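Local coordinates for protein alpha-glucosidase (Bacteroides thetaiotaomicron, PDB 5XFM) that hydrolyses beta-L-arabinopyranosides and alpha-galactosides as a bifunctional glycoside hydrolase of family 97, at residues A235-E240 / G407-T412; D161-W166 / E241-G246; S216-S221 / P250-P255; V209-V214 / L437-E442; L55-N60 / V137-E142. The protein carries 1 engineered substitution. All coordinates share one frame; numbering follows the deposited sequence.

In the fold
Contacts 1 and 4 each join the N-terminal beta domain of the family 97 hydrolase to the TIM barrel; contacts 2, 3 and 5 are made within the beta domain, 2 and 3 beside that joint. Contacts 1 and 2, with centres about 9 Å apart, share the loop 235-246; contact 1 also meets contact 3, where Gln410 NE2 binds Ser216 O at 2.6 Å. Contact 3 reaches contact 4 through Ser221 and contact 5 through Tyr218, the centres lying about 14 and 11 Å away. The bound calcium ion, held by Glu174, Glu452 and Glu458, is about 14 Å from the side chain of Leu437 in contact 4.

Contact 1. Residues A235-E240 / G407-T412; sequences AFPMAE and GDKQET
Pro237 sets its ring against the backbone of Asp408 and Lys409, while the lysine chain runs on past it to the carbonyls of the next loop residues. The proline CB faces Asp408 CB at 3.8 Å, the two side chains starting out toward each other, and its CG lies 3.9 Å from Lys409 CA. Lys409 then carries the contact along: with CG set beside its own backbone N (chi1 -73°) and every later torsion extended, the aliphatic part first passes the proline, Lys409 CG being 4.1 Å from Pro237 CG. Further out, Lys409 CE packs on Met238 O at 3.5 Å. At the end of the chain, Lys409 NZ donates to Ala239 O over 2.8 Å, approaching from above the carbonyl plane, 41° out of it. The carbonyls of Glu241, Asn245 and Gly246 also lie within bonding distance, so four backbone oxygens of a curled loop surround the ammonium group and must share its three N-H. The Asp408 carboxylate is occupied elsewhere, by Tyr173 OH and Thr436 OG1. Lys409 stands at the N-cap position of helix 410-425, which follows barrel strand 399-403. The contact therefore docks a loop of the N-terminal beta domain onto a beta-to-alpha connection of the TIM barrel, one of the joints between the two domains.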
# COMPACT_ATOMS: atom_id res chain seq x y z
N ALA A 235 -8.33 14.61 8.04
CA ALA A 235 -9.06 14.30 9.26
C ALA A 235 -8.27 13.34 10.13
O ALA A 235 -7.61 12.44 9.63
CB ALA A 235 -10.43 13.71 8.92
N PHE A 236 -8.36 13.54 11.45
CA PHE A 236 -7.69 12.67 12.41
C PHE A 236 -8.61 11.48 12.72
O PHE A 236 -9.80 11.51 12.37
CB PHE A 236 -7.35 13.45 13.68
CG PHE A 236 -6.22 14.42 13.50
CD1 PHE A 236 -5.41 14.38 12.38
CD2 PHE A 236 -5.99 15.41 14.45
CE1 PHE A 236 -4.38 15.29 12.21
CE2 PHE A 236 -4.96 16.33 14.29
CZ PHE A 236 -4.16 16.26 13.17
N PRO A 237 -8.08 10.42 13.36
CA PRO A 237 -8.92 9.24 13.63
C PRO A 237 -10.15 9.54 14.48
O PRO A 237 -10.19 10.52 15.22
CB PRO A 237 -7.97 8.28 14.36
CG PRO A 237 -6.77 9.10 14.75
CD PRO A 237 -6.67 10.18 13.74
N MET A 238 -11.17 8.69 14.35
CA MET A 238 -12.39 8.83 15.13
C MET A 238 -12.19 8.37 16.57
O MET A 238 -11.44 7.43 16.83
CB MET A 238 -13.52 8.04 14.46
CG MET A 238 -13.75 8.45 13.02
SD MET A 238 -14.73 7.25 12.10
CE MET A 238 -13.63 5.84 12.11
N ALA A 239 -12.87 9.04 17.50
CA ALA A 239 -12.74 8.74 18.92
C ALA A 239 -13.16 7.31 19.25
O ALA A 239 -12.63 6.70 20.17
CB ALA A 239 -13.57 9.74 19.73
N GLU A 240 -14.11 6.78 18.49
CA GLU A 240 -14.63 5.45 18.76
C GLU A 240 -13.67 4.34 18.35
O GLU A 240 -13.91 3.18 18.66
CB GLU A 240 -15.97 5.24 18.04
CG GLU A 240 -17.11 6.11 18.56
CD GLU A 240 -17.10 7.51 17.97
OE1 GLU A 240 -16.23 7.78 17.11
OE2 GLU A 240 -17.95 8.33 18.37
N GLY A 407 -6.95 0.54 14.92
CA GLY A 407 -7.29 1.76 14.21
C GLY A 407 -6.11 2.69 13.99
O GLY A 407 -4.97 2.24 13.97
N ASP A 408 -6.38 3.98 13.83
CA ASP A 408 -5.36 4.91 13.36
C ASP A 408 -4.79 5.79 14.46
O ASP A 408 -3.94 6.64 14.19
CB ASP A 408 -5.95 5.80 12.24
CG ASP A 408 -5.80 5.18 10.85
OD1 ASP A 408 -5.00 4.24 10.68
OD2 ASP A 408 -6.50 5.65 9.92
N LYS A 409 -5.26 5.60 15.68
CA LYS A 409 -4.78 6.42 16.79
C LYS A 409 -3.28 6.22 17.03
O LYS A 409 -2.74 5.14 16.78
CB LYS A 409 -5.56 6.11 18.05
CG LYS A 409 -6.98 6.65 18.04
CD LYS A 409 -7.73 6.26 19.29
CE LYS A 409 -9.06 6.99 19.39
NZ LYS A 409 -9.91 6.42 20.48
N GLN A 410 -2.64 7.27 17.55
CA GLN A 410 -1.21 7.28 17.79
C GLN A 410 -0.77 6.11 18.69
O GLN A 410 0.32 5.58 18.54
CB GLN A 410 -0.80 8.64 18.40
CG GLN A 410 0.66 8.72 18.86
CD GLN A 410 1.12 10.13 19.16
OE1 GLN A 410 0.36 10.97 19.63
NE2 GLN A 410 2.41 10.39 18.95
N GLU A 411 -1.63 5.72 19.63
CA GLU A 411 -1.46 4.54 20.48
C GLU A 411 -1.23 3.25 19.65
O GLU A 411 -0.41 2.37 19.98
CB GLU A 411 -2.68 4.41 21.39
CG GLU A 411 -2.74 3.20 22.29
CD GLU A 411 -3.73 3.39 23.43
OE1 GLU A 411 -3.75 4.50 24.02
OE2 GLU A 411 -4.50 2.45 23.72
N THR A 412 -1.97 3.15 18.56
CA THR A 412 -1.87 2.01 17.67
C THR A 412 -0.59 2.11 16.86
O THR A 412 0.08 1.10 16.62
CB THR A 412 -3.10 1.91 16.74
OG1 THR A 412 -4.29 2.13 17.50
CG2 THR A 412 -3.16 0.53 16.09

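Contact 2. Residues D161-W166 / E241-G246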
# COMPACT_ATOMS: atom_id res chain seq x y z
N ASP A 161 -17.37 2.86 9.76
CA ASP A 161 -17.66 3.13 11.16
C ASP A 161 -16.61 2.42 12.01
O ASP A 161 -15.89 1.55 11.51
CB ASP A 161 -19.06 2.66 11.57
CG ASP A 161 -20.17 3.34 10.79
OD1 ASP A 161 -20.13 4.58 10.67
OD2 ASP A 161 -21.08 2.63 10.32
N ALA A 162 -16.50 2.82 13.27
CA ALA A 162 -15.60 2.15 14.19
C ALA A 162 -16.33 1.00 14.87
O ALA A 162 -17.52 1.11 15.15
CB ALA A 162 -15.06 3.14 15.22
N MET A 163 -15.60 -0.08 15.13
CA MET A 163 -16.10 -1.22 15.92
C MET A 163 -17.25 -1.99 15.25
O MET A 163 -18.11 -2.53 15.94
CB MET A 163 -16.56 -0.78 17.32
CG MET A 163 -15.65 0.23 18.02
SD MET A 163 -13.90 -0.18 17.94
CE MET A 163 -13.84 -1.78 18.74
N ILE A 164 -17.28 -2.02 13.92
CA ILE A 164 -18.20 -2.90 13.22
C ILE A 164 -17.40 -4.02 12.55
O ILE A 164 -16.20 -4.15 12.80
CB ILE A 164 -19.04 -2.15 12.16
CG1 ILE A 164 -18.14 -1.55 11.08
CG2 ILE A 164 -19.91 -1.08 12.81
CD1 ILE A 164 -18.88 -1.06 9.86
N GLY A 165 -18.07 -4.83 11.74
CA GLY A 165 -17.40 -5.92 11.06
C GLY A 165 -17.06 -7.08 11.99
O GLY A 165 -17.54 -7.13 13.13
N TRP A 166 -16.23 -7.99 11.51
CA TRP A 166 -15.89 -9.21 12.24
C TRP A 166 -15.26 -8.93 13.61
O TRP A 166 -14.20 -8.31 13.70
CB TRP A 166 -14.95 -10.08 11.40
CG TRP A 166 -14.49 -11.33 12.09
CD1 TRP A 166 -13.23 -11.61 12.53
CD2 TRP A 166 -15.29 -12.48 12.41
NE1 TRP A 166 -13.20 -12.86 13.11
CE2 TRP A 166 -14.45 -13.41 13.05
CE3 TRP A 166 -16.64 -12.80 12.22
CZ2 TRP A 166 -14.92 -14.65 13.49
CZ3 TRP A 166 -17.10 -14.03 12.67
CH2 TRP A 166 -16.24 -14.94 13.30
N GLU A 241 -12.58 4.68 17.66
CA GLU A 241 -11.60 3.66 17.26
C GLU A 241 -10.87 3.10 18.49
O GLU A 241 -10.93 3.69 19.57
CB GLU A 241 -10.59 4.23 16.26
CG GLU A 241 -11.17 4.52 14.88
CD GLU A 241 -10.13 5.06 13.90
OE1 GLU A 241 -9.15 4.34 13.61
OE2 GLU A 241 -10.30 6.21 13.43
N ASN A 242 -10.22 1.95 18.32
CA ASN A 242 -9.51 1.29 19.42
C ASN A 242 -10.46 1.02 20.59
O ASN A 242 -10.05 1.07 21.76
CB ASN A 242 -8.32 2.13 19.88
CG ASN A 242 -7.26 1.33 20.60
OD1 ASN A 242 -7.06 0.15 20.32
ND2 ASN A 242 -6.58 1.96 21.55
N ASN A 243 -11.73 0.79 20.27
CA ASN A 243 -12.80 0.61 21.25
C ASN A 243 -12.94 1.80 22.21
O ASN A 243 -13.43 1.65 23.32
CB ASN A 243 -12.57 -0.67 22.05
CG ASN A 243 -13.86 -1.24 22.58
OD1 ASN A 243 -14.93 -1.06 22.00
ND2 ASN A 243 -13.77 -1.96 23.69
N GLY A 244 -12.52 2.99 21.77
CA GLY A 244 -12.61 4.17 22.60
C GLY A 244 -11.41 4.39 23.51
O GLY A 244 -11.43 5.29 24.35
N ASN A 245 -10.37 3.58 23.35
CA ASN A 245 -9.14 3.75 24.14
C ASN A 245 -8.14 4.66 23.44
O ASN A 245 -7.95 4.56 22.22
CB ASN A 245 -8.49 2.40 24.42
CG ASN A 245 -9.47 1.39 24.98
OD1 ASN A 245 -9.96 1.53 26.10
ND2 ASN A 245 -9.78 0.37 24.19
N GLY A 246 -7.51 5.54 24.20
CA GLY A 246 -6.54 6.46 23.63
C GLY A 246 -7.20 7.69 23.04
O GLY A 246 -8.32 7.60 22.52
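Met163 and Ala162 press on the turn that begins at Glu241, a loop-to-loop contact within the N-terminal beta domain. One loop connects strands 153-156 and 178-182; the other joins strand 231-235 to strand 251-253 and folds at 241-245 into two overlapping beta turns, closed by Gly244 N to Glu241 O at 2.8 Å and Asn245 N to Asn242 O at 3.0 Å. Asn242, Asn243 and Gly244 all have positive phi, which gives the double turn a left-handed course.

The contact across the loops is van der Waals in kind. Ala162 CB points toward the start of the turn and sits 3.8 Å from Glu241 N. Met163, bent at both chi2 and chi3, lays its thioether along the next part: SD is 3.3 Å from Asn243 N, and the methyl CE touches Asn243 OD1 at 3.5 Å and Asn243 CB at 3.7 Å. The methionine and asparagine side chains cross at about a right angle. With an alanine in place of Met163, lacking the sulfur and its methyl group, a gap would probably open beside Asn243 and leave that side chain freer to turn.

The polar ends have partners elsewhere. Arg168 NH2 donates to Asn243 OD1, and the Glu241 carboxylate accepts from the backbone N atoms of Met238 and Asp408. Within the turn, Asn242 ND2 gives a hydrogen bond of 3.0 Å to Asn245 O, which lies near the plane of the Asn242 amide while the donor stands 60° above the carbonyl plane.

Contact 3. Residues S216-S221 / P250-P255; sequences SRYCGS and PAFALP
Tyr218 and Pro250 meet in a buried, largely apolar contact without cross-segment hydrogen bonds, made where the loop leading to strand 222-223 passes the short strand 251-253. Pro250 points toward the loop and places CG over the centre of the tyrosine ring, 3.8 Å from the centroid and 13° off the ring normal, a CH-pi contact. The same proline is flanked by Cys219, whose SG lies 3.9 Å from Pro250 CG. With chi1 at 60°, Cys219 holds that sulfur between its own backbone N and carbonyl carbon, on the side where the proline ring lies. Phe252, two residues further along the strand, comes to the edge of the tyrosine: Phe252 CE1 is 3.5 Å from Tyr218 CE1, near the tyrosine ring plane. The planes are inclined at 38° and the centroids stand 5.8 Å apart.

Strand 251-253 pairs with strand 136-147 in an antiparallel sheet of the N-terminal domain, whose family belongs to the galactose mutarotase-like clan, with its beta-supersandwich fold. Backbone bonds join Pro250 to Val139 and Phe252 to Val137, which holds both residues to the neighbouring strand. Phe252 CD1 also packs on Arg217 O at 3.6 Å. Beyond the rings, Tyr218 OH is hydrogen-bonded to Glu142 OE2, and Arg217 turns its guanidinium away to a salt bridge with Asp215.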
# COMPACT_ATOMS: atom_id res chain seq x y z
N SER A 216 5.38 6.52 15.39
CA SER A 216 4.86 6.65 16.75
C SER A 216 4.59 8.11 17.15
O SER A 216 3.89 8.36 18.13
CB SER A 216 5.82 5.98 17.74
OG SER A 216 7.05 6.66 17.81
N ARG A 217 5.15 9.06 16.41
CA ARG A 217 5.06 10.47 16.77
C ARG A 217 3.79 11.16 16.26
O ARG A 217 3.61 12.36 16.46
CB ARG A 217 6.30 11.22 16.29
CG ARG A 217 7.51 11.01 17.20
CD ARG A 217 8.82 11.39 16.53
NE ARG A 217 9.14 10.53 15.39
CZ ARG A 217 10.01 10.84 14.44
NH1 ARG A 217 10.66 12.00 14.47
NH2 ARG A 217 10.23 9.99 13.44
N TYR A 218 2.89 10.42 15.62
CA TYR A 218 1.66 11.03 15.12
C TYR A 218 0.56 9.99 15.00
O TYR A 218 0.75 8.82 15.32
CB TYR A 218 1.91 11.69 13.77
CG TYR A 218 1.21 13.02 13.53
CD1 TYR A 218 1.70 14.20 14.08
CD2 TYR A 218 0.09 13.10 12.70
CE1 TYR A 218 1.09 15.42 13.85
CE2 TYR A 218 -0.53 14.32 12.46
CZ TYR A 218 -0.03 15.48 13.03
OH TYR A 218 -0.63 16.70 12.80
N CYS A 219 -0.59 10.43 14.52
CA CYS A 219 -1.69 9.52 14.20
C CYS A 219 -1.71 9.30 12.69
O CYS A 219 -1.11 10.07 11.94
CB CYS A 219 -3.02 10.11 14.67
SG CYS A 219 -3.40 11.71 13.90
N GLY A 220 -2.38 8.24 12.25
CA GLY A 220 -2.64 8.06 10.84
C GLY A 220 -3.79 8.97 10.47
O GLY A 220 -4.72 9.15 11.26
N SER A 221 -3.74 9.57 9.28
CA SER A 221 -4.82 10.47 8.88
C SER A 221 -5.55 9.95 7.65
O SER A 221 -5.14 8.96 7.04
CB SER A 221 -4.28 11.88 8.62
OG SER A 221 -3.97 12.53 9.83
N PRO A 250 -2.92 13.95 18.15
CA PRO A 250 -1.52 13.53 18.24
C PRO A 250 -0.67 14.52 19.05
O PRO A 250 -0.88 15.73 19.01
CB PRO A 250 -1.08 13.50 16.78
CG PRO A 250 -1.93 14.52 16.13
CD PRO A 250 -3.27 14.39 16.79
N ALA A 251 0.31 13.98 19.75
CA ALA A 251 1.14 14.77 20.64
C ALA A 251 2.60 14.41 20.40
O ALA A 251 2.91 13.25 20.15
CB ALA A 251 0.76 14.52 22.08
N PHE A 252 3.48 15.41 20.44
CA PHE A 252 4.90 15.13 20.28
C PHE A 252 5.80 16.19 20.89
O PHE A 252 5.33 17.22 21.38
CB PHE A 252 5.25 14.94 18.79
CG PHE A 252 4.69 15.99 17.89
CD1 PHE A 252 3.42 15.85 17.34
CD2 PHE A 252 5.43 17.12 17.57
CE1 PHE A 252 2.90 16.81 16.50
CE2 PHE A 252 4.92 18.09 16.73
CZ PHE A 252 3.65 17.93 16.19
N ALA A 253 7.10 15.91 20.91
CA ALA A 253 8.09 16.81 21.49
C ALA A 253 8.41 18.00 20.59
O ALA A 253 8.37 17.88 19.36
CB ALA A 253 9.36 16.04 21.81
N LEU A 254 8.74 19.13 21.20
CA LEU A 254 9.23 20.29 20.44
C LEU A 254 10.73 20.40 20.60
O LEU A 254 11.25 20.22 21.70
CB LEU A 254 8.57 21.59 20.91
CG LEU A 254 7.05 21.72 20.77
CD1 LEU A 254 6.60 23.02 21.41
CD2 LEU A 254 6.62 21.63 19.32
N PRO A 255 11.46 20.70 19.51
CA PRO A 255 10.92 20.92 18.16
C PRO A 255 10.48 19.62 17.48
O PRO A 255 11.13 18.59 17.64
CB PRO A 255 12.09 21.57 17.41
CG PRO A 255 13.30 21.07 18.12
CD PRO A 255 12.91 20.97 19.57

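Contact 4. Residues V209-V214 / L437-E442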
# COMPACT_ATOMS: atom_id res chain seq x y z
N VAL A 209 -3.58 11.75 -3.75
CA VAL A 209 -3.33 12.33 -2.43
C VAL A 209 -3.05 11.24 -1.40
O VAL A 209 -3.81 10.28 -1.28
CB VAL A 209 -4.54 13.17 -1.97
CG1 VAL A 209 -4.39 13.60 -0.53
CG2 VAL A 209 -4.73 14.37 -2.89
N SER A 210 -1.94 11.36 -0.67
CA SER A 210 -1.66 10.40 0.39
C SER A 210 -0.84 11.03 1.51
O SER A 210 -0.76 12.25 1.62
CB SER A 210 -0.93 9.18 -0.17
OG SER A 210 -1.06 8.07 0.70
N GLU A 211 -0.25 10.20 2.36
CA GLU A 211 0.65 10.71 3.39
C GLU A 211 1.72 9.66 3.69
O GLU A 211 1.48 8.45 3.55
CB GLU A 211 -0.12 11.07 4.66
CG GLU A 211 -0.50 9.88 5.52
CD GLU A 211 -1.20 10.26 6.81
OE1 GLU A 211 -0.98 11.39 7.29
OE2 GLU A 211 -1.97 9.43 7.33
N THR A 212 2.89 10.12 4.11
CA THR A 212 3.96 9.19 4.46
C THR A 212 4.78 9.68 5.65
O THR A 212 4.72 10.86 6.02
CB THR A 212 4.90 8.96 3.26
OG1 THR A 212 5.82 7.91 3.57
CG2 THR A 212 5.67 10.23 2.94
N GLY A 213 5.56 8.77 6.23
CA GLY A 213 6.39 9.09 7.37
C GLY A 213 5.58 9.18 8.65
O GLY A 213 5.93 9.91 9.57
N VAL A 214 4.50 8.41 8.71
CA VAL A 214 3.75 8.27 9.95
C VAL A 214 4.34 7.18 10.83
O VAL A 214 4.42 6.01 10.43
CB VAL A 214 2.27 7.96 9.70
CG1 VAL A 214 1.55 7.65 11.01
CG2 VAL A 214 1.61 9.10 8.94
N LEU A 437 -3.06 1.51 6.29
CA LEU A 437 -2.19 1.69 5.14
C LEU A 437 -0.75 1.90 5.60
O LEU A 437 -0.52 2.61 6.58
CB LEU A 437 -2.65 2.89 4.31
CG LEU A 437 -1.88 3.22 3.03
CD1 LEU A 437 -2.34 2.27 1.94
CD2 LEU A 437 -2.06 4.68 2.59
N PRO A 438 0.22 1.26 4.91
CA PRO A 438 1.63 1.51 5.21
C PRO A 438 2.02 2.90 4.72
O PRO A 438 1.57 3.33 3.65
CB PRO A 438 2.35 0.42 4.42
CG PRO A 438 1.44 0.14 3.27
CD PRO A 438 0.05 0.27 3.83
N ARG A 439 2.81 3.62 5.49
CA ARG A 439 3.13 4.99 5.13
C ARG A 439 4.64 5.18 4.98
O ARG A 439 5.28 5.81 5.82
CB ARG A 439 2.53 5.93 6.18
CG ARG A 439 1.05 6.24 5.93
CD ARG A 439 0.28 6.21 7.24
NE ARG A 439 -1.09 6.71 7.16
CZ ARG A 439 -2.18 5.95 7.28
NH1 ARG A 439 -2.06 4.64 7.46
NH2 ARG A 439 -3.38 6.50 7.22
N GLY A 440 5.19 4.63 3.90
CA GLY A 440 6.62 4.68 3.68
C GLY A 440 7.34 3.68 4.57
O GLY A 440 8.54 3.83 4.84
N TRP A 441 6.62 2.67 5.03
CA TRP A 441 7.14 1.77 6.05
C TRP A 441 8.30 0.85 5.62
O TRP A 441 9.11 0.46 6.47
CB TRP A 441 5.99 0.94 6.64
CG TRP A 441 5.11 1.76 7.56
CD1 TRP A 441 5.17 3.11 7.76
CD2 TRP A 441 4.08 1.27 8.44
NE1 TRP A 441 4.23 3.49 8.69
CE2 TRP A 441 3.55 2.38 9.12
CE3 TRP A 441 3.56 -0.00 8.71
CZ2 TRP A 441 2.52 2.26 10.06
CZ3 TRP A 441 2.54 -0.12 9.64
CH2 TRP A 441 2.03 1.01 10.30
N GLU A 442 8.42 0.54 4.33
CA GLU A 442 9.53 -0.29 3.84
C GLU A 442 10.88 0.37 4.12
O GLU A 442 11.84 -0.29 4.54
CB GLU A 442 9.40 -0.55 2.33
CG GLU A 442 8.24 -1.45 1.90
CD GLU A 442 6.98 -0.68 1.54
OE1 GLU A 442 6.87 0.50 1.96
OE2 GLU A 442 6.12 -1.23 0.83
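Glu211 OE2 is gripped by Arg439 NE, by Arg439 NH2 and by the backbone N of Ser221. The bond from Arg439 NE is 2.9 Å long and forms a salt bridge; that from NH2, at 3.3 Å, is weak. The oxygen lies near the guanidinium plane. Arg439 NE meets it on the anti side of the glutamate carboxylate, tilted 34° out of that plane, and carboxylate and guanidinium are turned 61° apart. Glu211 OE1 has its own salt bridge to Arg261. Arg439 NH1 is held by Thr436 OG1, and NH2 also by Ser221 O and Tyr173 OH. The arginine bends at chi2 (138°) and runs alongside Val214, with Arg439 CD 3.6 Å from Val214 CG2. Gly213 N to Arg439 O at 3.0 Å joins the backbones, and the indole Trp441 NE1 donates to Val214 O at 3.1 Å, nearly along the C=O axis. A leucine in place of Arg439 would probably leave Glu211 OE2 without its charged mate and Ser221 O short of a donor. Strand 206-212 of the beta domain and the barrel segment 437-442 are thus joined by buried charge, and two arginines around one carboxylate are likely to keep Glu211 ionised.

Contact 5. Residues L55-N60 / V137-E142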
# COMPACT_ATOMS: atom_id res chain seq x y z
N LEU A 55 -4.15 25.48 4.31
CA LEU A 55 -3.00 25.05 5.09
C LEU A 55 -3.24 25.37 6.55
O LEU A 55 -4.13 26.15 6.88
CB LEU A 55 -1.72 25.74 4.60
CG LEU A 55 -1.13 25.37 3.25
CD1 LEU A 55 -0.06 26.38 2.85
CD2 LEU A 55 -0.53 23.97 3.31
N GLY A 56 -2.45 24.78 7.44
CA GLY A 56 -2.47 25.24 8.81
C GLY A 56 -2.93 24.20 9.80
O GLY A 56 -3.11 23.03 9.45
N MET A 57 -3.06 24.61 11.05
CA MET A 57 -3.45 23.69 12.10
C MET A 57 -3.91 24.43 13.34
O MET A 57 -3.65 25.61 13.51
CB MET A 57 -2.29 22.75 12.45
CG MET A 57 -1.08 23.44 13.02
SD MET A 57 0.13 22.24 13.59
CE MET A 57 0.45 21.39 12.05
N ASN A 58 -4.62 23.71 14.20
CA ASN A 58 -5.06 24.17 15.50
C ASN A 58 -4.34 23.36 16.58
O ASN A 58 -4.37 22.11 16.57
CB ASN A 58 -6.58 24.01 15.59
CG ASN A 58 -7.16 24.51 16.89
OD1 ASN A 58 -6.57 25.36 17.55
ND2 ASN A 58 -8.33 23.99 17.27
N THR A 59 -3.70 24.09 17.50
CA THR A 59 -2.72 23.51 18.41
C THR A 59 -2.88 24.01 19.86
O THR A 59 -3.27 25.16 20.09
CB THR A 59 -1.31 23.85 17.85
OG1 THR A 59 -0.93 22.90 16.85
CG2 THR A 59 -0.29 23.90 18.93
N ASN A 60 -2.53 23.18 20.84
CA ASN A 60 -2.67 23.55 22.24
C ASN A 60 -1.60 24.52 22.76
O ASN A 60 -1.58 24.84 23.94
CB ASN A 60 -2.67 22.29 23.13
CG ASN A 60 -1.28 21.66 23.26
OD1 ASN A 60 -0.39 21.89 22.44
ND2 ASN A 60 -1.10 20.85 24.29
N VAL A 137 3.74 19.43 22.39
CA VAL A 137 2.56 19.96 21.75
C VAL A 137 1.53 18.87 21.49
O VAL A 137 1.88 17.70 21.27
CB VAL A 137 2.92 20.67 20.41
CG1 VAL A 137 3.51 19.68 19.42
CG2 VAL A 137 1.73 21.34 19.81
N THR A 138 0.26 19.25 21.56
CA THR A 138 -0.84 18.43 21.08
C THR A 138 -1.51 19.15 19.93
O THR A 138 -2.04 20.25 20.11
CB THR A 138 -1.87 18.16 22.19
OG1 THR A 138 -1.23 17.52 23.30
CG2 THR A 138 -3.00 17.29 21.68
N VAL A 139 -1.50 18.55 18.75
CA VAL A 139 -2.18 19.15 17.60
C VAL A 139 -3.65 18.76 17.63
O VAL A 139 -4.00 17.61 17.38
CB VAL A 139 -1.56 18.72 16.26
CG1 VAL A 139 -2.36 19.30 15.10
CG2 VAL A 139 -0.11 19.15 16.18
N LYS A 140 -4.50 19.73 17.96
CA LYS A 140 -5.93 19.48 18.10
C LYS A 140 -6.56 19.15 16.75
O LYS A 140 -7.47 18.31 16.68
CB LYS A 140 -6.65 20.69 18.70
CG LYS A 140 -6.20 21.09 20.10
CD LYS A 140 -7.02 22.27 20.63
CE LYS A 140 -6.43 22.83 21.91
NZ LYS A 140 -6.49 21.87 23.05
N GLU A 141 -6.08 19.79 15.69
CA GLU A 141 -6.70 19.59 14.38
C GLU A 141 -5.85 20.11 13.23
O GLU A 141 -5.12 21.07 13.39
CB GLU A 141 -8.06 20.28 14.40
CG GLU A 141 -8.80 20.39 13.09
CD GLU A 141 -10.13 21.09 13.29
OE1 GLU A 141 -10.21 21.96 14.18
OE2 GLU A 141 -11.10 20.76 12.57
N GLU A 142 -5.91 19.47 12.06
CA GLU A 142 -5.28 20.03 10.87
C GLU A 142 -6.33 20.67 9.98
O GLU A 142 -7.41 20.12 9.78
CB GLU A 142 -4.49 18.97 10.10
CG GLU A 142 -3.03 18.85 10.53
CD GLU A 142 -2.24 17.82 9.74
OE1 GLU A 142 -2.07 17.98 8.51
OE2 GLU A 142 -1.77 16.85 10.36
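Asn58 O accepts from two successive backbone N atoms, Lys140 N at 2.8 Å, a weak bond with a poor angle, and Glu141 N at 3.0 Å. In return Asn58 N donates to Glu141 O over 2.8 Å, almost straight at 173°. Lys140 and Glu141 thus both face Asn58, a classic beta bulge, and the register slips by one residue before Thr59 pairs with Val139. Past it, Asn60 N binds Thr138 O at 3.1 Å. The Asn60 side chain turns back to continue the ladder: CG stands between its own backbone N and carbonyl carbon (chi1 73°), which brings OD1 to Thr138 N at 2.9 Å in place of a main-chain acceptor, though the donor stands 55° above the Asn60 amide plane.

On the face bearing Met57, Thr59 and Val139, the thioether crosses the valine at about a right angle, Met57 SD lying 4.0 Å from Val139 CG2. Thr59 CG2 meets Val137 CG2 at 3.4 Å, tighter than usual for two methyl groups, while the buried Thr59 OG1 has no polar partner in the model.

Outside this shell, Tyr126 of strand 121-128 packs on Met57 and Glu142, and its OH binds Gly56 N. Glu142 is held by a salt bridge to Arg261 and a hydrogen bond to Thr144. The bulged pairing of strands 47-59 and 136-147 belongs to an antiparallel sheet of the N-terminal beta domain, placed by family in the galactose mutarotase-like clan.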